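Local coordinates for proton-dependent oligopeptide transporter family protein (Xanthomonas campestris, PDB 6EI3) that probably carries short peptides across the membrane in a proton-coupled manner, as a POT-family member of the Major Facilitator Superfamily, at residues G74-I79 with A184-G189. Sequence-based numbering, arbitrary orientation.
Sequences GKYTTI and AVFWLG. With 78M ((2S)-2,3-dihydroxypropyl(7Z)-pentadec-7-enoate), chain B.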
# COMPACT_ATOMS: atom_id res chain seq x y z
N GLY A 74 10.03 -2.89 22.15
CA GLY A 74 8.62 -3.12 22.43
C GLY A 74 7.80 -2.12 21.63
O GLY A 74 8.33 -1.13 21.13
N LYS A 75 6.52 -2.36 21.49
CA LYS A 75 5.62 -1.55 20.66
C LYS A 75 5.33 -0.16 21.20
O LYS A 75 5.31 0.78 20.41
CB LYS A 75 4.32 -2.33 20.41
CG LYS A 75 4.54 -3.55 19.52
CD LYS A 75 3.27 -4.37 19.40
CE LYS A 75 3.64 -5.82 19.21
NZ LYS A 75 3.23 -6.64 20.38
N TYR A 76 5.11 -0.01 22.52
CA TYR A 76 4.83 1.33 23.08
C TYR A 76 5.91 2.36 22.73
O TYR A 76 5.58 3.44 22.23
CB TYR A 76 4.62 1.31 24.61
CG TYR A 76 4.47 2.72 25.15
CD1 TYR A 76 3.28 3.43 24.96
CD2 TYR A 76 5.54 3.37 25.75
CE1 TYR A 76 3.16 4.76 25.38
CE2 TYR A 76 5.42 4.69 26.19
CZ TYR A 76 4.23 5.38 26.01
OH TYR A 76 4.12 6.68 26.41
N THR A 77 7.18 2.06 23.07
CA THR A 77 8.32 2.97 22.85
C THR A 77 8.51 3.28 21.36
O THR A 77 8.76 4.43 21.01
CB THR A 77 9.58 2.38 23.49
OG1 THR A 77 9.35 2.29 24.90
CG2 THR A 77 10.85 3.21 23.23
N THR A 78 8.42 2.26 20.51
CA THR A 78 8.61 2.39 19.07
C THR A 78 7.51 3.28 18.49
O THR A 78 7.82 4.20 17.73
CB THR A 78 8.71 1.00 18.44
OG1 THR A 78 9.67 0.25 19.18
CG2 THR A 78 9.15 1.05 16.97
N ILE A 79 6.24 3.08 18.92
CA ILE A 79 5.12 3.90 18.47
C ILE A 79 5.37 5.36 18.84
O ILE A 79 5.22 6.23 17.98
CB ILE A 79 3.71 3.41 18.95
CG1 ILE A 79 3.33 2.07 18.27
CG2 ILE A 79 2.63 4.51 18.62
CD1 ILE A 79 2.21 1.24 18.99
N ALA A 184 -0.26 12.82 21.54
CA ALA A 184 -0.58 13.20 22.91
C ALA A 184 -1.56 12.22 23.55
O ALA A 184 -1.37 11.84 24.70
CB ALA A 184 -1.14 14.63 22.97
N VAL A 185 -2.62 11.84 22.81
CA VAL A 185 -3.64 10.90 23.29
C VAL A 185 -3.02 9.51 23.57
O VAL A 185 -3.26 8.94 24.63
CB VAL A 185 -4.90 10.86 22.38
CG1 VAL A 185 -5.77 9.64 22.67
CG2 VAL A 185 -5.73 12.15 22.53
N PHE A 186 -2.16 9.02 22.64
CA PHE A 186 -1.48 7.74 22.83
C PHE A 186 -0.67 7.79 24.14
O PHE A 186 -0.85 6.93 25.00
CB PHE A 186 -0.60 7.38 21.61
CG PHE A 186 0.00 5.98 21.68
CD1 PHE A 186 -0.76 4.85 21.36
CD2 PHE A 186 1.33 5.79 22.04
CE1 PHE A 186 -0.21 3.56 21.45
CE2 PHE A 186 1.89 4.51 22.08
CZ PHE A 186 1.11 3.40 21.79
N TRP A 187 0.13 8.86 24.33
CA TRP A 187 0.96 9.10 25.52
C TRP A 187 0.13 9.20 26.83
O TRP A 187 0.56 8.72 27.87
CB TRP A 187 1.82 10.36 25.29
CG TRP A 187 2.65 10.79 26.46
CD1 TRP A 187 3.90 10.35 26.79
CD2 TRP A 187 2.30 11.78 27.43
NE1 TRP A 187 4.33 10.99 27.94
CE2 TRP A 187 3.36 11.86 28.36
CE3 TRP A 187 1.16 12.58 27.64
CZ2 TRP A 187 3.33 12.73 29.46
CZ3 TRP A 187 1.13 13.45 28.72
CH2 TRP A 187 2.21 13.51 29.63
N LEU A 188 -1.08 9.77 26.76
CA LEU A 188 -1.96 9.90 27.93
C LEU A 188 -2.42 8.54 28.51
O LEU A 188 -2.74 8.46 29.68
CB LEU A 188 -3.16 10.82 27.63
CG LEU A 188 -2.87 12.33 27.71
CD1 LEU A 188 -3.87 13.13 26.92
CD2 LEU A 188 -2.86 12.83 29.15
N GLY A 189 -2.44 7.48 27.70
CA GLY A 189 -2.79 6.17 28.23
C GLY A 189 -1.60 5.31 28.64
O GLY A 189 -1.81 4.15 28.97
O21 78M B . 8.72 4.62 26.18
C20 78M B . 10.01 5.18 26.37
C18 78M B . 10.14 6.48 25.62
O19 78M B . 11.52 6.84 25.51
C17 78M B . 9.38 7.61 26.28
O2 78M B . 9.44 8.72 25.36
C1 78M B . 8.68 9.79 25.62
O1 78M B . 7.87 9.84 26.52
C2 78M B . 8.97 10.91 24.67
C3 78M B . 8.04 12.12 24.76
C4 78M B . 6.64 11.85 24.23
C5 78M B . 5.76 13.09 24.13
C6 78M B . 4.28 12.79 23.94
C7 78M B . 3.48 13.96 23.46
C8 78M B . 2.92 14.94 24.18
C9 78M B . 2.96 15.14 25.67
C10 78M B . 2.13 16.35 26.13
C11 78M B . 0.63 16.09 26.22
C12 78M B . -0.23 17.34 26.19
C13 78M B . -1.71 17.09 26.48
C15 78M B . -3.12 18.21 24.65
C14 78M B . -2.65 18.23 26.10
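F186 and W187, on the last turn of helix 168-188, meet Y76 and I79 of helix 62-95 in a near-antiparallel packing of two membrane helices of this Major Facilitator Superfamily transporter. The axes of the two short segments come no nearer than 11.3 Å, at 148° to each other, so large side chains must bridge the gap, and no hydrogen bond joins the segments. At the start of the segment A184, three residues before W187, presents its CB to the acyl chain of a bound monoacylglycerol (78M). F186 makes the largest share of the contact. With CG anti to the backbone N (chi1 -173°), its ring reaches across to the other helix, where CG2 of I79 sits over one face, 3.7 Å from the ring centroid, in a CH-pi contact. The Y76 ring lies almost parallel to that of F186 but slid well aside, centroids 5.4 Å apart, so the two barely overlap, with Y76 CD1 3.4 Å from F186 CE2. I7 and N10 of helix 4-22 also pack against F186, tying this helix pair to the start of the chain. W187 turns its indole to the lipid instead, with C9 of 78M 3.7 Å above one face, while the Y76 hydroxyl OH comes obliquely to CD1 of W187. The lipid thus spans both helices: its tail follows the indole and its glycerol head reaches helix 62-95, where W81 NE1 is a further hydrogen-bonding partner. There O21 lies at the edge of the Y76 ring, near its plane, and hydrogen-bonds T77 OG1 at 2.7 Å.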